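Local coordinates for glycosyl hydrolase family 2, TIM barrel domain protein (Faecalibacterium prausnitzii A2-165, PDB 6ED2) that probably acts as a beta-glucuronidase of glycoside hydrolase family 2, hydrolysing beta-linked glucuronic acid from its conjugates, at residues A[183-195]-A[585-597]. Residues are numbered along the deposited sequence; the frame is centred on the assembly and turned at random. Where two conformers were deposited one is given.
Sequences IAAPYFDFYNYAG and FQTTEGILRVDGN. With FMT (formic acid), chain G.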
ATOM      1  N   ILE A 183      30.802  11.137   2.699  1.00 40.17           N
ATOM      2  CA  ILE A 183      29.357  11.133   2.544  1.00 36.68           C
ATOM      3  C   ILE A 183      28.943  12.585   2.356  1.00 41.41           C
ATOM      4  O   ILE A 183      29.552  13.485   2.943  1.00 41.92           O
ATOM      5  CB  ILE A 183      28.650  10.501   3.770  1.00 42.29           C
ATOM      6  CG1 ILE A 183      27.170  10.304   3.504  1.00 42.97           C
ATOM      7  CG2 ILE A 183      28.807  11.358   5.016  1.00 47.18           C
ATOM      8  CD1 ILE A 183      26.943   9.386   2.377  1.00 50.64           C
ATOM      9  N   ALA A 184      27.946  12.825   1.510  1.00 33.51           N
ATOM     10  CA  ALA A 184      27.464  14.185   1.313  1.00 37.21           C
ATOM     11  C   ALA A 184      26.445  14.532   2.389  1.00 38.05           C
ATOM     12  O   ALA A 184      25.608  13.703   2.762  1.00 34.62           O
ATOM     13  CB  ALA A 184      26.840  14.358  -0.073  1.00 29.82           C
ATOM     14  N   ALA A 185      26.529  15.763   2.893  1.00 35.22           N
ATOM     15  CA  ALA A 185      25.626  16.270   3.927  1.00 34.11           C
ATOM     16  C   ALA A 185      25.008  17.561   3.414  1.00 34.65           C
ATOM     17  O   ALA A 185      25.491  18.658   3.725  1.00 37.25           O
ATOM     18  CB  ALA A 185      26.363  16.500   5.247  1.00 27.10           C
ATOM     19  N   PRO A 186      23.945  17.468   2.621  1.00 36.08           N
ATOM     20  CA  PRO A 186      23.377  18.674   2.008  1.00 31.26           C
ATOM     21  C   PRO A 186      22.743  19.584   3.043  1.00 34.90           C
ATOM     22  O   PRO A 186      22.234  19.126   4.064  1.00 29.70           O
ATOM     23  CB  PRO A 186      22.310  18.122   1.055  1.00 32.04           C
ATOM     24  CG  PRO A 186      22.579  16.655   0.930  1.00 31.58           C
ATOM     25  CD  PRO A 186      23.223  16.246   2.223  1.00 34.28           C
ATOM     26  N   TYR A 187      22.770  20.892   2.760  1.00 32.44           N
ATOM     27  CA  TYR A 187      21.915  21.834   3.469  1.00 32.69           C
ATOM     28  C   TYR A 187      20.576  21.972   2.785  1.00 35.92           C
ATOM     29  O   TYR A 187      19.825  22.906   3.096  1.00 33.99           O
ATOM     30  CB  TYR A 187      22.559  23.226   3.578  1.00 31.56           C
ATOM     31  CG  TYR A 187      23.895  23.279   4.282  1.00 33.08           C
ATOM     32  CD1 TYR A 187      24.344  22.215   5.073  1.00 30.33           C
ATOM     33  CD2 TYR A 187      24.719  24.399   4.149  1.00 30.75           C
ATOM     34  CE1 TYR A 187      25.575  22.271   5.706  1.00 34.22           C
ATOM     35  CE2 TYR A 187      25.940  24.461   4.765  1.00 27.81           C
ATOM     36  CZ  TYR A 187      26.368  23.403   5.543  1.00 33.04           C
ATOM     37  OH  TYR A 187      27.584  23.479   6.159  1.00 32.50           O
ATOM     38  N   PHE A 188      20.277  21.077   1.841  1.00 34.20           N
ATOM     39  CA  PHE A 188      19.059  21.141   1.056  1.00 30.86           C
ATOM     40  C   PHE A 188      18.303  19.827   1.178  1.00 32.14           C
ATOM     41  O   PHE A 188      18.834  18.802   1.605  1.00 33.54           O
ATOM     42  CB  PHE A 188      19.338  21.469  -0.420  1.00 26.26           C
ATOM     43  CG  PHE A 188      20.454  20.676  -1.023  1.00 29.84           C
ATOM     44  CD1 PHE A 188      20.207  19.430  -1.606  1.00 31.86           C
ATOM     45  CD2 PHE A 188      21.751  21.173  -1.023  1.00 27.65           C
ATOM     46  CE1 PHE A 188      21.248  18.687  -2.190  1.00 24.78           C
ATOM     47  CE2 PHE A 188      22.804  20.448  -1.583  1.00 25.53           C
ATOM     48  CZ  PHE A 188      22.555  19.200  -2.172  1.00 30.05           C
ATOM     49  N   ASP A 189      17.010  19.842   0.874  0.60 34.17           N
ATOM     50  CA  ASP A 189      16.210  18.658   1.197  0.60 32.80           C
ATOM     51  C   ASP A 189      16.448  17.504   0.219  0.60 32.84           C
ATOM     52  O   ASP A 189      16.384  16.343   0.628  0.60 34.48           O
ATOM     53  CB  ASP A 189      14.717  19.027   1.250  0.60 36.79           C
ATOM     54  CG  ASP A 189      13.840  17.935   1.879  0.60 35.94           C
ATOM     55  OD1 ASP A 189      12.590  18.062   1.831  0.60 31.62           O
ATOM     56  OD2 ASP A 189      14.388  16.953   2.418  0.60 36.43           O
ATOM     57  N   PHE A 190      16.787  17.784  -1.037  1.00 27.27           N
ATOM     58  CA  PHE A 190      16.738  16.773  -2.087  1.00 32.66           C
ATOM     59  C   PHE A 190      18.024  15.948  -2.138  1.00 32.67           C
ATOM     60  O   PHE A 190      19.086  16.383  -1.685  1.00 35.77           O
ATOM     61  CB  PHE A 190      16.433  17.420  -3.454  1.00 33.93           C
ATOM     62  CG  PHE A 190      17.321  18.597  -3.812  1.00 32.13           C
ATOM     63  CD1 PHE A 190      18.392  18.435  -4.695  1.00 28.09           C
ATOM     64  CD2 PHE A 190      17.052  19.867  -3.323  1.00 30.02           C
ATOM     65  CE1 PHE A 190      19.199  19.513  -5.062  1.00 29.11           C
ATOM     66  CE2 PHE A 190      17.852  20.956  -3.686  1.00 31.60           C
ATOM     67  CZ  PHE A 190      18.930  20.771  -4.564  1.00 25.52           C
ATOM     68  N   TYR A 191      17.905  14.727  -2.660  1.00 28.88           N
ATOM     69  CA  TYR A 191      19.039  13.816  -2.697  1.00 25.15           C
ATOM     70  C   TYR A 191      20.150  14.361  -3.601  1.00 26.57           C
ATOM     71  O   TYR A 191      19.894  14.985  -4.636  1.00 23.88           O
ATOM     72  CB  TYR A 191      18.598  12.429  -3.176  1.00 26.21           C
ATOM     73  CG  TYR A 191      19.637  11.351  -2.909  1.00 26.93           C
ATOM     74  CD1 TYR A 191      19.644  10.653  -1.707  1.00 26.01           C
ATOM     75  CD2 TYR A 191      20.633  11.053  -3.847  1.00 26.95           C
ATOM     76  CE1 TYR A 191      20.604   9.675  -1.441  1.00 23.66           C
ATOM     77  CE2 TYR A 191      21.604  10.076  -3.587  1.00 20.88           C
ATOM     78  CZ  TYR A 191      21.578   9.402  -2.377  1.00 26.78           C
ATOM     79  OH  TYR A 191      22.526   8.435  -2.100  1.00 31.09           O
ATOM     80  N   ASN A 192      21.398  14.105  -3.213  1.00 25.26           N
ATOM     81  CA  ASN A 192      22.553  14.631  -3.947  1.00 28.47           C
ATOM     82  C   ASN A 192      22.868  13.779  -5.185  1.00 27.91           C
ATOM     83  O   ASN A 192      23.965  13.252  -5.350  1.00 26.97           O
ATOM     84  CB  ASN A 192      23.765  14.723  -3.024  1.00 22.46           C
ATOM     85  CG  ASN A 192      24.910  15.525  -3.641  1.00 27.59           C
ATOM     86  OD1 ASN A 192      24.685  16.570  -4.255  1.00 27.00           O
ATOM     87  ND2 ASN A 192      26.140  15.038  -3.483  1.00 25.18           N
ATOM     88  N   TYR A 193      21.879  13.657  -6.070  1.00 28.45           N
ATOM     89  CA  TYR A 193      22.083  12.935  -7.323  1.00 26.90           C
ATOM     90  C   TYR A 193      23.200  13.586  -8.135  1.00 32.72           C
ATOM     91  O   TYR A 193      23.207  14.805  -8.339  1.00 28.70           O
ATOM     92  CB  TYR A 193      20.790  12.921  -8.141  1.00 25.58           C
ATOM     93  CG  TYR A 193      19.758  11.915  -7.664  1.00 25.71           C
ATOM     94  CD1 TYR A 193      20.084  10.564  -7.523  1.00 23.70           C
ATOM     95  CD2 TYR A 193      18.460  12.321  -7.350  1.00 19.68           C
ATOM     96  CE1 TYR A 193      19.140   9.640  -7.077  1.00 25.16           C
ATOM     97  CE2 TYR A 193      17.516  11.419  -6.901  1.00 22.79           C
ATOM     98  CZ  TYR A 193      17.857  10.080  -6.767  1.00 25.82           C
ATOM     99  OH  TYR A 193      16.901   9.190  -6.333  1.00 27.77           O
ATOM    100  N   ALA A 194      24.148  12.778  -8.604  1.00 25.80           N
ATOM    101  CA  ALA A 194      25.191  13.282  -9.482  1.00 27.09           C
ATOM    102  C   ALA A 194      25.426  12.285 -10.609  1.00 29.77           C
ATOM    103  O   ALA A 194      24.873  11.186 -10.622  1.00 26.77           O
ATOM    104  CB  ALA A 194      26.487  13.550  -8.725  1.00 25.20           C
ATOM    105  N   GLY A 195      26.267  12.683 -11.557  1.00 27.08           N
ATOM    106  CA  GLY A 195      26.486  11.901 -12.757  1.00 25.04           C
ATOM    107  C   GLY A 195      26.456  12.802 -13.965  1.00 25.81           C
ATOM    108  O   GLY A 195      26.752  13.994 -13.847  1.00 26.28           O
ATOM    109  N   PHE A 585       9.453  12.745  -4.610  1.00 25.54           N
ATOM    110  CA  PHE A 585      10.821  12.800  -5.106  1.00 25.87           C
ATOM    111  C   PHE A 585      11.755  12.368  -3.992  1.00 28.59           C
ATOM    112  O   PHE A 585      11.372  12.321  -2.817  1.00 27.15           O
ATOM    113  CB  PHE A 585      11.193  14.209  -5.620  1.00 26.42           C
ATOM    114  CG  PHE A 585      11.147  15.296  -4.553  1.00 25.77           C
ATOM    115  CD1 PHE A 585      12.277  15.612  -3.813  1.00 26.46           C
ATOM    116  CD2 PHE A 585       9.978  16.005  -4.309  1.00 24.92           C
ATOM    117  CE1 PHE A 585      12.236  16.603  -2.833  1.00 26.32           C
ATOM    118  CE2 PHE A 585       9.930  17.008  -3.332  1.00 26.60           C
ATOM    119  CZ  PHE A 585      11.064  17.311  -2.598  1.00 21.77           C
ATOM    120  N   GLN A 586      12.998  12.075  -4.375  1.00 25.37           N
ATOM    121  CA  GLN A 586      13.971  11.499  -3.458  1.00 25.96           C
ATOM    122  C   GLN A 586      14.705  12.578  -2.662  1.00 28.71           C
ATOM    123  O   GLN A 586      15.135  13.601  -3.211  1.00 26.03           O
ATOM    124  CB  GLN A 586      14.996  10.651  -4.211  1.00 22.81           C
ATOM    125  CG  GLN A 586      15.717   9.680  -3.302  1.00 24.63           C
ATOM    126  CD  GLN A 586      14.736   8.718  -2.669  1.00 36.27           C
ATOM    127  OE1 GLN A 586      13.900   8.139  -3.364  1.00 35.77           O
ATOM    128  NE2 GLN A 586      14.791   8.578  -1.345  1.00 32.16           N
ATOM    129  N   THR A 587      14.875  12.315  -1.378  1.00 24.63           N
ATOM    130  CA  THR A 587      15.651  13.118  -0.436  1.00 31.07           C
ATOM    131  C   THR A 587      16.712  12.224   0.183  1.00 30.08           C
ATOM    132  O   THR A 587      16.734  11.013  -0.036  1.00 32.04           O
ATOM    133  CB  THR A 587      14.757  13.701   0.664  1.00 32.80           C
ATOM    134  OG1 THR A 587      14.300  12.629   1.507  1.00 31.73           O
ATOM    135  CG2 THR A 587      13.546  14.424   0.058  1.00 27.91           C
ATOM    136  N   THR A 588      17.582  12.817   0.990  1.00 31.74           N
ATOM    137  CA  THR A 588      18.460  12.009   1.820  1.00 34.72           C
ATOM    138  C   THR A 588      17.638  11.226   2.843  1.00 31.70           C
ATOM    139  O   THR A 588      16.475  11.542   3.109  1.00 32.25           O
ATOM    140  CB  THR A 588      19.477  12.893   2.539  1.00 38.63           C
ATOM    141  OG1 THR A 588      18.770  13.912   3.250  1.00 39.08           O
ATOM    142  CG2 THR A 588      20.407  13.556   1.531  1.00 37.76           C
ATOM    143  N   GLU A 589      18.252  10.183   3.405  1.00 30.04           N
ATOM    144  CA  GLU A 589      17.575   9.369   4.411  1.00 36.06           C
ATOM    145  C   GLU A 589      17.350  10.169   5.689  1.00 36.39           C
ATOM    146  O   GLU A 589      18.159  11.017   6.060  1.00 32.78           O
ATOM    147  CB  GLU A 589      18.392   8.122   4.750  1.00 34.63           C
ATOM    148  CG  GLU A 589      18.530   7.111   3.627  1.00 35.20           C
ATOM    149  CD  GLU A 589      19.043   5.750   4.107  1.00 38.68           C
ATOM    150  OE1 GLU A 589      18.561   5.237   5.147  1.00 39.89           O
ATOM    151  OE2 GLU A 589      19.939   5.191   3.440  1.00 38.87           O
ATOM    152  N   GLY A 590      16.240   9.884   6.367  1.00 36.53           N
ATOM    153  CA  GLY A 590      15.960  10.502   7.664  1.00 25.38           C
ATOM    154  C   GLY A 590      14.634  10.021   8.219  1.00 34.02           C
ATOM    155  O   GLY A 590      13.775   9.501   7.490  1.00 32.73           O
ATOM    156  N   ILE A 591      14.464  10.229   9.529  1.00 29.82           N
ATOM    157  CA  ILE A 591      13.224   9.758  10.141  1.00 34.62           C
ATOM    158  C   ILE A 591      12.026  10.558   9.644  1.00 33.09           C
ATOM    159  O   ILE A 591      10.893  10.084   9.745  1.00 35.11           O
ATOM    160  CB  ILE A 591      13.281   9.780  11.687  1.00 35.09           C
ATOM    161  CG1 ILE A 591      13.327  11.204  12.243  1.00 37.30           C
ATOM    162  CG2 ILE A 591      14.460   8.964  12.234  1.00 32.43           C
ATOM    163  CD1 ILE A 591      13.285  11.231  13.774  1.00 41.14           C
ATOM    164  N   LEU A 592      12.244  11.754   9.098  1.00 30.34           N
ATOM    165  CA  LEU A 592      11.152  12.585   8.603  1.00 37.73           C
ATOM    166  C   LEU A 592      10.738  12.257   7.177  1.00 35.59           C
ATOM    167  O   LEU A 592       9.769  12.842   6.684  1.00 34.55           O
ATOM    168  CB  LEU A 592      11.559  14.055   8.645  1.00 34.54           C
ATOM    169  CG  LEU A 592      11.686  14.648  10.036  1.00 47.04           C
ATOM    170  CD1 LEU A 592      12.431  15.971   9.940  1.00 44.02           C
ATOM    171  CD2 LEU A 592      10.293  14.848  10.577  1.00 43.70           C
ATOM    172  N   ARG A 593      11.460  11.369   6.500  1.00 34.65           N
ATOM    173  CA  ARG A 593      11.329  11.176   5.059  1.00 34.69           C
ATOM    174  C   ARG A 593      11.016   9.702   4.797  1.00 34.66           C
ATOM    175  O   ARG A 593      11.890   8.832   4.899  1.00 31.31           O
ATOM    176  CB  ARG A 593      12.599  11.647   4.351  1.00 31.09           C
ATOM    177  CG  ARG A 593      12.747  13.175   4.340  1.00 31.71           C
ATOM    178  CD  ARG A 593      11.678  13.815   3.437  1.00 40.87           C
ATOM    179  NE  ARG A 593      11.678  15.283   3.478  1.00 43.26           N
ATOM    180  CZ  ARG A 593      10.810  16.003   4.185  1.00 43.85           C
ATOM    181  NH1 ARG A 593       9.880  15.381   4.918  1.00 40.18           N
ATOM    182  NH2 ARG A 593      10.863  17.336   4.168  1.00 38.01           N
ATOM    183  N   VAL A 594       9.757   9.425   4.466  1.00 31.42           N
ATOM    184  CA  VAL A 594       9.308   8.064   4.202  1.00 30.28           C
ATOM    185  C   VAL A 594       9.671   7.709   2.765  1.00 31.92           C
ATOM    186  O   VAL A 594       8.854   7.873   1.848  1.00 27.07           O
ATOM    187  CB  VAL A 594       7.798   7.938   4.471  1.00 32.99           C
ATOM    188  CG1 VAL A 594       7.312   6.519   4.196  1.00 31.67           C
ATOM    189  CG2 VAL A 594       7.489   8.340   5.923  1.00 27.09           C
ATOM    190  N   ASP A 595      10.905   7.238   2.564  1.00 33.85           N
ATOM    191  CA  ASP A 595      11.487   7.032   1.233  1.00 35.31           C
ATOM    192  C   ASP A 595      11.329   8.295   0.375  1.00 35.53           C
ATOM    193  O   ASP A 595      10.580   8.343  -0.604  1.00 35.47           O
ATOM    194  CB  ASP A 595      10.861   5.815   0.539  1.00 31.39           C
ATOM    195  CG  ASP A 595      11.572   5.452  -0.775  1.00 40.51           C
ATOM    196  OD1 ASP A 595      12.699   5.967  -1.018  1.00 39.34           O
ATOM    197  OD2 ASP A 595      11.005   4.652  -1.560  1.00 43.31           O
ATOM    198  N   GLY A 596      12.041   9.329   0.785  1.00 32.80           N
ATOM    199  CA  GLY A 596      11.964  10.588   0.080  1.00 32.93           C
ATOM    200  C   GLY A 596      10.799  11.433   0.560  1.00 35.75           C
ATOM    201  O   GLY A 596      10.182  11.194   1.607  1.00 33.51           O
ATOM    202  N   ASN A 597      10.498  12.446  -0.245  1.00 31.51           N
ATOM    203  CA  ASN A 597       9.510  13.459   0.087  1.00 29.61           C
ATOM    204  C   ASN A 597       8.169  13.027  -0.477  1.00 28.53           C
ATOM    205  O   ASN A 597       8.092  12.637  -1.643  1.00 27.88           O
ATOM    206  CB  ASN A 597       9.937  14.808  -0.502  1.00 29.05           C
ATOM    207  CG  ASN A 597       9.041  15.969  -0.068  1.00 31.11           C
ATOM    208  OD1 ASN A 597       7.832  15.970  -0.320  1.00 33.62           O
ATOM    209  ND2 ASN A 597       9.641  16.981   0.553  1.00 29.42           N
TER
HETATM  210  C   FMT G 706       9.258  20.357   2.365  1.00 41.77           C
HETATM  211  O1  FMT G 706       8.640  19.573   1.647  1.00 37.47           O
HETATM  212  O2  FMT G 706      10.362  20.093   2.846  1.00 56.23           O
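Tyr191 N donates to Gln586 O at 3.0 Å, and with Phe190 bridged to Thr587 this makes a single beta bridge between two loops. The buried packing lies round this bridge: Asp189 O comes 3.1 Å from Thr587 CB. The Tyr191 ring edge meets the Thr587 carbonyl, CD1 to O 3.4 Å, while its hydroxyl bonds to Arg87. Tyr193 crosses Gln586 nearly at right angles, ring and amide planes 87° apart; its OH, bonded to Asp79, lies 3.2 Å from Gln586 CB.

The partly exposed side is looser and charged. Asp189 extends with CG anti to its N (chi1 -167°), bringing OD1 to 3.0 Å from Arg593 NH2 in a salt bridge at the guanidinium edge, the carboxylate plane turned 47° from it. Arg593 NE adds weak bonds to both carboxylate oxygens, Asn597 ND2 one to OD1. ND2 bonds more firmly to a formic acid, probably from the crystallisation liquor, also held by Lys599 NZ; Asn597 OD1 takes Lys599 N. Pro186 CG meets the Thr588 methyl CG2 at 3.8 Å.

The contact joins sugar-binding and TIM barrel domains: strand 182-186, paired with 172-176, leads into one loop; the other follows barrel strand 574-580 and packs against a second subunit.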